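Local coordinates for protein precorrin-6A reductase (Rhodobacter capsulatus, PDB 4X7G) that reduces precorrin-6A with NADPH in cobalamin (vitamin B12) biosynthesis, binding the tetrapyrrole beside the nicotinamide cofactor, at residues 123-134 with 185-196. Residues are numbered along the deposited sequence; the frame is centred on the assembly and turned at random. Where two conformers were deposited one is given.
Sequences LPQAPARVFLAI and LRSETITHVVAK. With 3Y8 (3-[(1R,2S,3S,7S,11S,16S,17R,18R,19R)-2,7,12,18-tetrakis(2-hydroxy-2-oxoethyl)-3,13-bis(3-hydroxy-3-oxopropyl)-1,2,5,7,11,17-hexamethyl-17-(3-oxidanyl-3-oxidanylidene-prop-1-enyl)-3,6,8,10,15,16,18,19,21,24-decahydrocorrin-8-yl]propanoic acid), chain C.
Arg129 reaches across to Glu188 and Thr189, just after helix 178-187. Arg129 CB lies 3.6 Å from Thr189 O and near Thr191 OG1. CG and CD follow past the same oxygen, Arg129 CD at 3.3 Å from Thr189 O and also close to the Thr189 hydroxyl. A bend at chi3 (66°) then turns the guanidinium to Glu188. NE and NH2 both donate to Glu188 O, which lies close to the guanidinium plane; Arg129 NH2 is 3.0 Å from Glu188 O. This carbonyl lies just past the helix, where Thr189, with positive phi, makes a Schellman motif. The Glu188 carboxylate is bound by Arg168 and His149. It lies near the Arg129 charge, but well out of the guanidinium plane.

The Arg129 backbone is held too. Its N donates to Thr191 OG1, and its O accepts from the amides of Thr191 and His192. Thr191 OG1 also shares a 2.8 Å hydrogen bond with His192 ND1, at the edge of the ring. Pro124 CD sits over one face of that imidazole, a CH-pi contact.

Strands 129-132 and 192-196 then pair in parallel. Val194 N donates to Phe131 O with an N-H...O angle of 178°. On one face Val194 CG2 packs on Val130 CG1 at 3.8 Å and also touches Leu132 CD2. On the other, Phe131 CD2 meets Leu185 CD2 at 3.7 Å.

Beyond the pairing, Lys196 NZ donates to O62 of the bound tetrapyrrole at 3.0 Å. One water links Ala133 O and Lys196 N to O28 of the same ligand. These are neighbouring central strands of a six-stranded parallel sheet in a Rossmann-like domain, with their C-terminal ends at the ligand site, as is usual for such folds.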
loop_
_atom_site.group_PDB
_atom_site.type_symbol
_atom_site.label_atom_id
_atom_site.label_comp_id
_atom_site.label_asym_id
_atom_site.label_seq_id
_atom_site.Cartn_x
_atom_site.Cartn_y
_atom_site.Cartn_z
ATOM N N LEU A 123 -15.708 -2.978 -16.178
ATOM C CA LEU A 123 -15.999 -1.698 -16.761
ATOM C C LEU A 123 -17.102 -1.803 -17.837
ATOM O O LEU A 123 -17.135 -2.862 -18.509
ATOM C CB LEU A 123 -14.756 -1.121 -17.399
ATOM C CG LEU A 123 -13.677 -0.701 -16.375
ATOM C CD1 LEU A 123 -12.416 -0.261 -17.105
ATOM C CD2 LEU A 123 -14.172 0.398 -15.513
ATOM N N PRO A 124 -17.892 -0.797 -17.985
ATOM C CA PRO A 124 -18.926 -0.874 -19.046
ATOM C C PRO A 124 -18.352 -0.921 -20.419
ATOM O O PRO A 124 -17.194 -0.579 -20.693
ATOM C CB PRO A 124 -19.704 0.373 -18.781
ATOM C CG PRO A 124 -18.718 1.338 -18.235
ATOM C CD PRO A 124 -17.761 0.553 -17.384
ATOM N N GLN A 125 -19.192 -1.381 -21.394
ATOM C CA GLN A 125 -18.757 -1.392 -22.743
ATOM C C GLN A 125 -18.577 0.004 -23.411
ATOM O O GLN A 125 -17.605 0.244 -24.096
ATOM C CB GLN A 125 -19.743 -2.318 -23.536
ATOM C CG GLN A 125 -19.263 -2.500 -24.957
ATOM C CD GLN A 125 -18.023 -3.384 -24.988
ATOM O OE1 GLN A 125 -17.682 -4.118 -23.997
ATOM N NE2 GLN A 125 -17.268 -3.273 -26.062
ATOM N N ALA A 126 -19.553 0.828 -23.222
ATOM C CA ALA A 126 -19.557 2.194 -23.790
ATOM C C ALA A 126 -18.484 3.027 -23.087
ATOM O O ALA A 126 -18.300 2.879 -21.833
ATOM C CB ALA A 126 -20.892 2.784 -23.445
ATOM N N PRO A 127 -17.783 3.784 -23.868
ATOM C CA PRO A 127 -16.700 4.576 -23.241
ATOM C C PRO A 127 -17.130 5.412 -22.034
ATOM O O PRO A 127 -18.172 6.107 -21.981
ATOM C CB PRO A 127 -16.224 5.463 -24.434
ATOM C CG PRO A 127 -16.572 4.647 -25.684
ATOM C CD PRO A 127 -17.940 4.181 -25.302
ATOM N N ALA A 128 -16.285 5.334 -21.003
ATOM C CA ALA A 128 -16.501 5.980 -19.699
ATOM C C ALA A 128 -15.263 6.827 -19.373
ATOM O O ALA A 128 -14.353 6.895 -20.171
ATOM C CB ALA A 128 -16.747 4.880 -18.639
ATOM N N ARG A 129 -15.289 7.435 -18.181
ATOM C CA ARG A 129 -14.182 8.294 -17.721
ATOM C C ARG A 129 -13.725 7.717 -16.382
ATOM O O ARG A 129 -14.367 7.943 -15.374
ATOM C CB ARG A 129 -14.641 9.724 -17.616
ATOM C CG ARG A 129 -15.037 10.291 -19.026
ATOM C CD ARG A 129 -15.397 11.763 -18.959
ATOM N NE ARG A 129 -14.300 12.623 -18.603
ATOM C CZ ARG A 129 -13.384 13.082 -19.410
ATOM N NH1 ARG A 129 -13.365 12.695 -20.661
ATOM N NH2 ARG A 129 -12.403 13.859 -18.963
ATOM N N VAL A 130 -12.694 6.915 -16.465
ATOM C CA VAL A 130 -12.354 6.024 -15.335
ATOM C C VAL A 130 -11.102 6.448 -14.626
ATOM O O VAL A 130 -10.070 6.589 -15.276
ATOM C CB VAL A 130 -12.147 4.612 -15.900
ATOM C CG1 VAL A 130 -11.780 3.627 -14.763
ATOM C CG2 VAL A 130 -13.351 4.094 -16.719
ATOM N N PHE A 131 -11.215 6.676 -13.314
ATOM C CA PHE A 131 -10.047 6.950 -12.512
ATOM C C PHE A 131 -9.393 5.650 -12.129
ATOM O O PHE A 131 -10.005 4.867 -11.302
ATOM C CB PHE A 131 -10.368 7.790 -11.321
ATOM C CG PHE A 131 -9.183 8.116 -10.428
ATOM C CD1 PHE A 131 -7.887 8.181 -10.899
ATOM C CD2 PHE A 131 -9.423 8.393 -9.099
ATOM C CE1 PHE A 131 -6.850 8.547 -10.069
ATOM C CE2 PHE A 131 -8.370 8.778 -8.249
ATOM C CZ PHE A 131 -7.081 8.859 -8.761
ATOM N N LEU A 132 -8.260 5.264 -12.725
ATOM C CA LEU A 132 -7.517 4.071 -12.361
ATOM C C LEU A 132 -6.650 4.383 -11.240
ATOM O O LEU A 132 -5.448 4.640 -11.409
ATOM C CB LEU A 132 -6.707 3.553 -13.515
ATOM C CG LEU A 132 -7.389 3.110 -14.705
ATOM C CD1 LEU A 132 -6.359 2.524 -15.715
ATOM C CD2 LEU A 132 -8.403 2.074 -14.385
ATOM N N ALA A 133 -7.178 4.360 -10.028
ATOM C CA ALA A 133 -6.471 4.759 -8.857
ATOM C C ALA A 133 -5.715 3.649 -8.265
ATOM O O ALA A 133 -5.839 3.300 -7.094
ATOM C CB ALA A 133 -7.482 5.345 -7.872
ATOM N N ILE A 134 -4.859 3.027 -9.091
ATOM C CA ILE A 134 -4.173 1.787 -8.850
ATOM C C ILE A 134 -2.706 1.928 -9.096
ATOM O O ILE A 134 -1.983 0.897 -9.005
ATOM C CB ILE A 134 -4.755 0.631 -9.600
ATOM C CG1 ILE A 134 -4.607 0.886 -11.105
ATOM C CG2 ILE A 134 -6.197 0.358 -9.132
ATOM C CD1 ILE A 134 -4.793 -0.368 -11.911
ATOM N N LEU A 185 -11.594 14.517 -9.080
ATOM C CA LEU A 185 -12.669 13.748 -9.731
ATOM C C LEU A 185 -13.643 14.670 -10.426
ATOM O O LEU A 185 -14.186 14.342 -11.491
ATOM C CB LEU A 185 -13.404 12.906 -8.708
ATOM C CG LEU A 185 -12.646 11.803 -8.049
ATOM C CD1 LEU A 185 -13.458 11.065 -6.984
ATOM C CD2 LEU A 185 -12.227 10.767 -9.028
ATOM N N ARG A 186 -13.937 15.848 -9.800
ATOM C CA ARG A 186 -14.720 16.884 -10.545
ATOM C C ARG A 186 -14.051 17.405 -11.814
ATOM O O ARG A 186 -14.648 17.436 -12.909
ATOM C CB ARG A 186 -14.962 18.043 -9.586
ATOM C CG ARG A 186 -15.926 17.733 -8.457
ATOM C CD ARG A 186 -16.707 18.992 -8.008
ATOM N NE ARG A 186 -15.787 20.066 -7.753
ATOM C CZ ARG A 186 -15.467 21.052 -8.580
ATOM N NH1 ARG A 186 -16.139 21.354 -9.711
ATOM N NH2 ARG A 186 -14.507 21.852 -8.173
ATOM N N SER A 187 -12.868 17.851 -11.698
ATOM C CA SER A 187 -12.184 18.490 -12.822
ATOM C C SER A 187 -12.021 17.556 -14.021
ATOM O O SER A 187 -12.208 17.951 -15.201
ATOM C CB SER A 187 -10.890 19.080 -12.330
ATOM O OG SER A 187 -9.853 18.166 -12.150
ATOM N N GLU A 188 -11.866 16.257 -13.736
ATOM C CA GLU A 188 -11.762 15.271 -14.760
ATOM C C GLU A 188 -13.084 14.678 -15.180
ATOM O O GLU A 188 -13.077 13.776 -16.032
ATOM C CB GLU A 188 -10.817 14.156 -14.326
ATOM C CG GLU A 188 -10.256 13.349 -15.494
ATOM C CD GLU A 188 -9.180 13.976 -16.359
ATOM O OE1 GLU A 188 -8.679 15.053 -15.880
ATOM O OE2 GLU A 188 -8.695 13.441 -17.365
ATOM N N THR A 189 -14.160 15.107 -14.594
ATOM C CA THR A 189 -15.490 14.543 -14.886
ATOM C C THR A 189 -15.505 13.020 -14.925
ATOM O O THR A 189 -16.109 12.392 -15.786
ATOM C CB THR A 189 -16.154 15.173 -16.144
ATOM O OG1 THR A 189 -15.350 15.055 -17.256
ATOM C CG2 THR A 189 -16.246 16.618 -15.931
ATOM N N ILE A 190 -14.956 12.432 -13.862
ATOM C CA ILE A 190 -14.874 10.972 -13.746
ATOM C C ILE A 190 -16.256 10.378 -13.529
ATOM O O ILE A 190 -17.115 10.981 -12.835
ATOM C CB ILE A 190 -13.968 10.699 -12.542
ATOM C CG1 ILE A 190 -12.562 11.108 -12.768
ATOM C CG2 ILE A 190 -14.049 9.239 -12.132
ATOM C CD1 ILE A 190 -11.933 10.548 -14.005
ATOM N N THR A 191 -16.475 9.218 -14.140
ATOM C CA THR A 191 -17.694 8.456 -14.002
ATOM C C THR A 191 -17.556 7.225 -13.157
ATOM O O THR A 191 -18.531 6.732 -12.634
ATOM C CB THR A 191 -18.203 8.067 -15.388
ATOM O OG1 THR A 191 -17.304 7.230 -16.077
ATOM C CG2 THR A 191 -18.497 9.296 -16.286
ATOM N N HIS A 192 -16.319 6.706 -13.033
ATOM C CA HIS A 192 -16.108 5.435 -12.349
ATOM C C HIS A 192 -14.754 5.458 -11.688
ATOM O O HIS A 192 -13.803 6.006 -12.287
ATOM C CB HIS A 192 -16.040 4.257 -13.305
ATOM C CG HIS A 192 -17.301 3.955 -14.038
ATOM N ND1 HIS A 192 -17.765 4.696 -15.084
ATOM C CD2 HIS A 192 -18.178 2.949 -13.857
ATOM C CE1 HIS A 192 -18.910 4.193 -15.511
ATOM N NE2 HIS A 192 -19.187 3.133 -14.770
ATOM N N VAL A 193 -14.610 4.911 -10.483
ATOM C CA VAL A 193 -13.321 4.769 -9.815
ATOM C C VAL A 193 -12.961 3.306 -9.692
ATOM O O VAL A 193 -13.840 2.524 -9.275
ATOM C CB VAL A 193 -13.328 5.444 -8.453
ATOM C CG1 VAL A 193 -12.011 5.265 -7.744
ATOM C CG2 VAL A 193 -13.686 6.916 -8.552
ATOM N N VAL A 194 -11.749 2.949 -10.024
ATOM C CA VAL A 194 -11.210 1.605 -9.788
ATOM C C VAL A 194 -10.226 1.715 -8.656
ATOM O O VAL A 194 -9.309 2.556 -8.704
ATOM C CB VAL A 194 -10.573 0.998 -11.012
ATOM C CG1 VAL A 194 -9.904 -0.342 -10.724
ATOM C CG2 VAL A 194 -11.594 0.853 -12.135
ATOM N N ALA A 195 -10.296 0.852 -7.646
ATOM C CA ALA A 195 -9.503 0.969 -6.410
ATOM C C ALA A 195 -9.197 -0.397 -5.896
ATOM O O ALA A 195 -10.075 -1.276 -5.920
ATOM C CB ALA A 195 -10.230 1.788 -5.379
ATOM N N LYS A 196 -8.024 -0.596 -5.326
ATOM C CA LYS A 196 -7.680 -1.765 -4.513
ATOM C C LYS A 196 -8.116 -1.525 -3.090
ATOM O O LYS A 196 -8.007 -0.382 -2.596
ATOM C CB LYS A 196 -6.165 -1.959 -4.499
ATOM C CG LYS A 196 -5.460 -2.108 -5.863
ATOM C CD LYS A 196 -3.854 -2.205 -5.679
ATOM C CE LYS A 196 -2.961 -1.596 -6.765
ATOM N NZ LYS A 196 -1.616 -2.033 -6.545
HETATM C C48 3Y8 C . 7.524 3.541 -2.832
HETATM C C47 3Y8 C . 7.008 6.169 -1.077
HETATM C C43 3Y8 C . 3.380 8.166 3.523
HETATM C C42 3Y8 C . 2.864 7.941 2.040
HETATM C C41 3Y8 C . 2.463 6.478 2.025
HETATM C C38 3Y8 C . -0.389 3.881 1.346
HETATM C C37 3Y8 C . -0.574 5.348 1.331
HETATM C C36 3Y8 C . -0.106 7.630 0.403
HETATM C C35 3Y8 C . -1.949 5.808 -1.356
HETATM C C32 3Y8 C . -4.729 6.582 -5.254
HETATM C C31 3Y8 C . -4.039 5.221 -4.815
HETATM C C2 3Y8 C . -1.338 3.055 -4.700
HETATM C C1 3Y8 C . 0.190 3.414 -4.685
HETATM C C4 3Y8 C . -0.773 4.576 -2.939
HETATM C C5 3Y8 C . -0.772 5.302 -1.809
HETATM C C7 3Y8 C . 0.370 6.143 0.340
HETATM C C8 3Y8 C . 1.817 6.093 0.699
HETATM C C6 3Y8 C . 0.364 5.603 -0.973
HETATM C C3 3Y8 C . -1.938 4.189 -3.849
HETATM C C11 3Y8 C . 4.565 5.733 -1.907
HETATM C C12 3Y8 C . 5.970 5.392 -1.902
HETATM C C13 3Y8 C . 6.228 4.341 -2.668
HETATM C C14 3Y8 C . 4.982 3.951 -3.302
HETATM C C15 3Y8 C . 4.856 2.902 -4.187
HETATM C C16 3Y8 C . 3.541 2.582 -4.751
HETATM C C17 3Y8 C . 3.323 1.688 -5.942
HETATM C C18 3Y8 C . 1.772 1.774 -6.110
HETATM C C19 3Y8 C . 1.210 2.270 -4.707
HETATM C C20 3Y8 C . 0.519 4.472 -5.744
HETATM C C21 3Y8 C . 7.529 7.450 -1.858
HETATM C C24 3Y8 C . 4.305 7.189 -2.307
HETATM C C25 3Y8 C . -1.949 3.023 -6.112
HETATM C C26 3Y8 C . -1.591 1.751 -3.931
HETATM O O59 3Y8 C . 3.524 5.521 -9.193
HETATM C C57 3Y8 C . 4.218 4.605 -8.576
HETATM O O58 3Y8 C . 5.390 4.228 -8.840
HETATM C C56 3Y8 C . 3.441 3.825 -7.550
HETATM C C55 3Y8 C . 3.982 2.398 -7.218
HETATM C C54 3Y8 C . 3.830 0.282 -5.721
HETATM C C60 3Y8 C . 1.032 0.494 -6.493
HETATM C C61 3Y8 C . 1.244 -0.019 -7.842
HETATM O O62 3Y8 C . 0.842 -1.227 -8.040
HETATM O O63 3Y8 C . 1.747 0.692 -8.756
HETATM N N24 3Y8 C . 2.415 2.804 -4.051
HETATM N N23 3Y8 C . 4.016 4.800 -2.855
HETATM C C49 3Y8 C . 7.497 2.325 -1.895
HETATM C C50 3Y8 C . 8.724 1.475 -1.864
HETATM O O51 3Y8 C . 9.679 1.707 -2.640
HETATM O O52 3Y8 C . 8.727 0.600 -0.923
HETATM O O23 3Y8 C . 7.573 8.500 -1.184
HETATM O O22 3Y8 C . 7.828 7.316 -3.020
HETATM C C10 3Y8 C . 3.970 5.392 -0.502
HETATM C C9 3Y8 C . 2.513 5.669 -0.370
HETATM N N22 3Y8 C . 1.622 5.410 -1.421
HETATM O O44 3Y8 C . 2.489 8.380 4.357
HETATM O O45 3Y8 C . 4.526 8.298 3.649
HETATM O O39 3Y8 C . -0.592 3.343 2.481
HETATM O O40 3Y8 C . -0.216 3.274 0.292
HETATM N N21 3Y8 C . 0.336 4.134 -3.427
HETATM C C27 3Y8 C . -3.102 1.423 -3.756
HETATM O O28 3Y8 C . -3.632 0.800 -4.685
HETATM O O29 3Y8 C . -3.699 1.783 -2.746
HETATM C C30 3Y8 C . -2.599 5.456 -4.478
HETATM O O34 3Y8 C . -4.230 7.091 -6.325
HETATM O O33 3Y8 C . -5.719 6.782 -4.549
HETATM O O HOH W 1 -6.184 1.500 -5.207
#